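PDB 5T99: glycoside Hydrolase from Bacteroides uniformis, which probably cleaves galactosidic bonds in agarose-derived oligosaccharides as a family 2 glycoside hydrolase, and binds the galactose-like inhibitor d-galacto-isofagomine. Local coordinates for residues M21-D26 and V176-Y181; V180-H185 and D282-D287. All blocks are in the same frame, centred on the assembly; numbering follows the deposited sequence.

Contact 1: M21-D26 and V176-Y181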
# COMPACT_ATOMS: atom_id res chain seq x y z
N MET A 21 34.44 1.41 2.98
CA MET A 21 34.77 2.70 2.31
C MET A 21 33.49 3.46 1.92
O MET A 21 32.46 2.85 1.59
CB MET A 21 35.69 2.44 1.10
CG MET A 21 36.24 3.68 0.40
SD MET A 21 37.04 4.94 1.43
CE MET A 21 37.38 6.21 0.21
N ALA A 22 33.56 4.79 1.97
CA ALA A 22 32.43 5.69 1.67
C ALA A 22 32.09 5.78 0.17
O ALA A 22 30.94 6.02 -0.21
CB ALA A 22 32.72 7.08 2.23
N SER A 23 33.11 5.62 -0.68
CA SER A 23 32.96 5.63 -2.15
C SER A 23 32.13 4.47 -2.76
O SER A 23 31.55 4.65 -3.83
CB SER A 23 34.34 5.72 -2.83
OG SER A 23 35.17 4.62 -2.53
N VAL A 24 32.08 3.31 -2.09
CA VAL A 24 31.31 2.13 -2.57
C VAL A 24 29.92 1.93 -1.91
O VAL A 24 29.04 1.27 -2.48
CB VAL A 24 32.14 0.81 -2.50
CG1 VAL A 24 33.41 0.93 -3.33
CG2 VAL A 24 32.48 0.40 -1.06
N THR A 25 29.72 2.52 -0.72
CA THR A 25 28.51 2.32 0.10
C THR A 25 27.44 3.40 -0.17
O THR A 25 27.68 4.60 0.01
CB THR A 25 28.89 2.30 1.61
OG1 THR A 25 29.84 1.25 1.84
CG2 THR A 25 27.67 2.06 2.49
N ASP A 26 26.25 2.93 -0.59
CA ASP A 26 25.09 3.79 -0.89
C ASP A 26 23.99 3.66 0.19
O ASP A 26 22.86 3.22 -0.09
CB ASP A 26 24.55 3.45 -2.29
CG ASP A 26 23.40 4.37 -2.73
OD1 ASP A 26 23.36 5.56 -2.31
OD2 ASP A 26 22.52 3.91 -3.50
N VAL A 176 27.26 7.73 4.61
CA VAL A 176 28.60 8.21 4.83
C VAL A 176 29.19 8.43 3.45
O VAL A 176 29.36 7.47 2.70
CB VAL A 176 29.43 7.19 5.64
CG1 VAL A 176 30.89 7.63 5.75
CG2 VAL A 176 28.82 7.00 7.02
N ASP A 177 29.48 9.68 3.12
CA ASP A 177 30.01 10.04 1.81
C ASP A 177 31.36 10.77 1.90
O ASP A 177 31.67 11.37 2.92
CB ASP A 177 29.00 10.91 1.06
CG ASP A 177 27.82 10.11 0.55
OD1 ASP A 177 27.83 9.74 -0.64
OD2 ASP A 177 26.88 9.85 1.33
N ASN A 178 32.14 10.69 0.82
CA ASN A 178 33.27 11.60 0.60
C ASN A 178 32.70 12.97 0.23
O ASN A 178 31.50 13.10 0.00
CB ASN A 178 34.20 11.09 -0.50
CG ASN A 178 34.82 9.75 -0.15
OD1 ASN A 178 35.52 9.63 0.86
ND2 ASN A 178 34.55 8.74 -0.95
N LYS A 179 33.56 13.98 0.18
CA LYS A 179 33.10 15.36 0.00
C LYS A 179 32.65 15.75 -1.43
O LYS A 179 32.13 16.86 -1.64
CB LYS A 179 34.14 16.33 0.55
CG LYS A 179 34.26 16.24 2.06
CD LYS A 179 35.28 17.23 2.60
CE LYS A 179 35.50 17.02 4.09
NZ LYS A 179 36.10 18.22 4.74
N VAL A 180 32.85 14.84 -2.40
CA VAL A 180 32.20 14.94 -3.70
C VAL A 180 31.25 13.75 -3.84
O VAL A 180 31.67 12.60 -3.87
CB VAL A 180 33.22 14.94 -4.86
CG1 VAL A 180 32.53 15.23 -6.18
CG2 VAL A 180 34.32 15.97 -4.61
N TYR A 181 29.95 14.05 -3.92
CA TYR A 181 28.93 12.99 -3.87
C TYR A 181 27.58 13.44 -4.42
O TYR A 181 27.29 14.64 -4.56
CB TYR A 181 28.71 12.53 -2.42
CG TYR A 181 28.08 13.60 -1.55
CD1 TYR A 181 26.73 13.57 -1.22
CD2 TYR A 181 28.84 14.69 -1.10
CE1 TYR A 181 26.15 14.56 -0.44
CE2 TYR A 181 28.27 15.70 -0.33
CZ TYR A 181 26.93 15.63 0.00
OH TYR A 181 26.39 16.64 0.76
O HOH W 1 30.79 8.96 -1.19
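Ala-22 sets its methyl group directly against the end of strand 172-177: CB lies 3.4 Å from the backbone O of Val-176 and 4.0 Å from Val-176 CG1. The methyl thus packs on a carbonyl oxygen and on one apolar branch, and carries the centre of the contact. At the margin, Met-21 runs across the Asn-178 side chain at about a right angle and brings its terminal CE to 3.9 Å from Asn-178 OD1, a loose touch by a poorly ordered residue.

The polar packing centres on the Asn-178 amide. CG sits beside its own backbone N (chi1 -62°), which swings the amide over to the turn 22-24. There Asn-178 ND2 meets Ser-23 CB at 3.6 Å; it also lies near Ser-23 N, but both are donors and do not bond. The amide is held instead from outside the two segments, ND2 giving to Thr-281 O and OD1 taking from Lys-101 NZ.

One water joins the two backbones: it accepts from Asn-178 N at 3.0 Å and lies 3.1 Å from Ala-22 O, to which it can donate, though other acceptors compete for its protons. Within 21-26, Thr-25 OG1 donates to Met-21 O at 3.1 Å, closing a turn of helical backbone angles that lacks the regular helix bonds. On the strand, Asp-177 points away from the turn and pairs through OD2 with Arg-104.

The arrangement is a chain start folded over the edge of the sugar-binding beta domain of family 2 hydrolases: the turn leads into strand 28-29, which pairs antiparallel with strand 172-177.

Contact 2: V180-H185 and D282-D287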
# COMPACT_ATOMS: atom_id res chain seq x y z
N VAL A 180 32.85 14.84 -2.40
CA VAL A 180 32.20 14.94 -3.70
C VAL A 180 31.25 13.75 -3.84
O VAL A 180 31.67 12.60 -3.87
CB VAL A 180 33.22 14.94 -4.86
CG1 VAL A 180 32.53 15.23 -6.18
CG2 VAL A 180 34.32 15.97 -4.61
N TYR A 181 29.95 14.05 -3.92
CA TYR A 181 28.93 12.99 -3.87
C TYR A 181 27.58 13.44 -4.42
O TYR A 181 27.29 14.64 -4.56
CB TYR A 181 28.71 12.53 -2.42
CG TYR A 181 28.08 13.60 -1.55
CD1 TYR A 181 26.73 13.57 -1.22
CD2 TYR A 181 28.84 14.69 -1.10
CE1 TYR A 181 26.15 14.56 -0.44
CE2 TYR A 181 28.27 15.70 -0.33
CZ TYR A 181 26.93 15.63 0.00
OH TYR A 181 26.39 16.64 0.76
N ILE A 182 26.75 12.43 -4.67
CA ILE A 182 25.36 12.61 -5.09
C ILE A 182 24.47 12.78 -3.84
O ILE A 182 24.37 11.84 -3.05
CB ILE A 182 24.90 11.40 -5.94
CG1 ILE A 182 25.72 11.35 -7.25
CG2 ILE A 182 23.42 11.46 -6.25
CD1 ILE A 182 25.73 9.99 -7.90
N PRO A 183 23.83 13.96 -3.66
CA PRO A 183 22.94 14.20 -2.50
C PRO A 183 21.61 13.49 -2.66
O PRO A 183 21.43 12.78 -3.65
CB PRO A 183 22.75 15.71 -2.51
CG PRO A 183 22.85 16.07 -3.96
CD PRO A 183 23.83 15.11 -4.57
N GLU A 184 20.69 13.65 -1.70
CA GLU A 184 19.50 12.79 -1.70
C GLU A 184 18.63 13.06 -2.91
O GLU A 184 18.54 14.18 -3.38
CB GLU A 184 18.69 12.83 -0.39
CG GLU A 184 18.11 14.18 0.00
CD GLU A 184 16.93 14.07 0.98
OE1 GLU A 184 16.54 12.95 1.43
OE2 GLU A 184 16.38 15.14 1.30
N HIS A 185 18.02 11.99 -3.41
CA HIS A 185 17.21 12.04 -4.63
C HIS A 185 17.96 12.65 -5.81
O HIS A 185 17.38 13.32 -6.65
CB HIS A 185 15.91 12.80 -4.36
CG HIS A 185 15.25 12.38 -3.08
ND1 HIS A 185 14.66 13.29 -2.22
CD2 HIS A 185 15.11 11.16 -2.51
CE1 HIS A 185 14.16 12.63 -1.18
NE2 HIS A 185 14.43 11.35 -1.33
N ASP A 282 32.09 8.27 -5.02
CA ASP A 282 30.73 7.90 -4.64
C ASP A 282 30.11 6.89 -5.60
O ASP A 282 30.47 6.84 -6.78
CB ASP A 282 29.85 9.16 -4.60
CG ASP A 282 28.55 8.93 -3.86
OD1 ASP A 282 28.46 7.99 -3.04
OD2 ASP A 282 27.60 9.70 -4.13
N THR A 283 29.21 6.08 -5.05
CA THR A 283 28.46 5.09 -5.81
C THR A 283 27.02 5.22 -5.37
O THR A 283 26.75 5.26 -4.18
CB THR A 283 28.94 3.65 -5.53
OG1 THR A 283 30.32 3.51 -5.91
CG2 THR A 283 28.11 2.63 -6.31
N TYR A 284 26.10 5.28 -6.33
CA TYR A 284 24.70 5.59 -6.07
C TYR A 284 23.82 4.77 -7.01
O TYR A 284 23.96 4.86 -8.23
CB TYR A 284 24.46 7.07 -6.31
CG TYR A 284 23.11 7.63 -5.90
CD1 TYR A 284 22.93 8.22 -4.64
CD2 TYR A 284 22.03 7.60 -6.77
CE1 TYR A 284 21.71 8.76 -4.27
CE2 TYR A 284 20.80 8.14 -6.41
CZ TYR A 284 20.65 8.72 -5.16
OH TYR A 284 19.43 9.25 -4.79
N PHE A 285 22.92 3.98 -6.42
CA PHE A 285 22.06 3.08 -7.16
C PHE A 285 20.64 3.65 -7.32
O PHE A 285 20.14 4.32 -6.41
CB PHE A 285 22.01 1.73 -6.46
CG PHE A 285 23.30 0.95 -6.55
CD1 PHE A 285 23.57 0.13 -7.66
CD2 PHE A 285 24.24 1.02 -5.52
CE1 PHE A 285 24.74 -0.60 -7.74
CE2 PHE A 285 25.42 0.29 -5.60
CZ PHE A 285 25.68 -0.52 -6.71
N THR A 286 20.04 3.40 -8.48
CA THR A 286 18.65 3.77 -8.77
C THR A 286 17.97 2.61 -9.53
O THR A 286 18.48 2.15 -10.56
CB THR A 286 18.55 5.05 -9.63
OG1 THR A 286 19.27 6.13 -9.03
CG2 THR A 286 17.08 5.46 -9.82
N ASP A 287 16.83 2.15 -9.03
CA ASP A 287 16.05 1.15 -9.75
C ASP A 287 15.14 1.88 -10.71
O ASP A 287 14.63 2.96 -10.37
CB ASP A 287 15.26 0.28 -8.79
CG ASP A 287 16.13 -0.70 -8.03
OD1 ASP A 287 17.06 -1.29 -8.63
OD2 ASP A 287 15.88 -0.91 -6.83
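Tyr-284 turns one face of its ring to Ile-182 where strands 180-194 and 279-288, first and last of the immunoglobulin-like beta domain of family 2 hydrolases, pass as edge strands of different sheets. Their chain directions agree, but strand 180-194 is interrupted after Tyr-181 and the backbones move apart, from 5.5 Å between Tyr-181 CA and Asp-282 CA to 9.4 Å between His-185 CA and Thr-286 CA.

Tyrosine 284 does most of the bridging. Tyr-284 CB meets Ile-182 CD1 at 3.6 Å. CG then stands anti to the backbone N (chi1 -171°), carrying the ring across toward 180-185. Ile-182 CG2 caps one face in a CH-pi contact, 13° off the normal and 3.7 Å from Tyr-284 CD1, so the isoleucine's branches divide the work: Ile-182 CD1 at the ring's root, Ile-182 CG2 over its centre. Farther out, Tyr-284 CE1 passes 4.1 Å from Pro-183 O. At the tip, Tyr-284 OH reaches His-185 CA at 3.6 Å and has a weak hydrogen bond with Gly-186 N. Ile-182 also packs on Thr-272 and Ile-274 of strand 268-276.

Asp-282 ties the end where the backbones are closest. Its OD1 takes a weak bond from Thr-283 N and lies close to Asp-177 OD1, which could raise the proton affinity of Asp-282, though Arg-104, salt-bridged to Asp-177, would offset part of this. The other oxygen, Asp-282 OD2, rests on Tyr-181 CB and accepts a nearly straight bond from Ile-182 N (2.9 Å, 171°) on its anti side, the donor lying somewhat out of the carboxylate plane.

Contacts 1 and 2 share Val-180 and Tyr-181 and follow one another along the chain, their centres about 9 Å apart. Both are partly buried. Contact 1 lies where the chain start covers a strand end of the sugar-binding domain, and relies on a small methyl, an amide and a water; contact 2, within the next domain, relies on an aromatic face and a direct carboxylate bond. Strand 279-288 links them: Ser-23 O and Thr-283 OG1 probably form a hydrogen bond, as do Asp-26 OD2 and Phe-285 N. The segment 21-26 therefore touches both domains, strand 172-177 of one and strand 279-288 of the other.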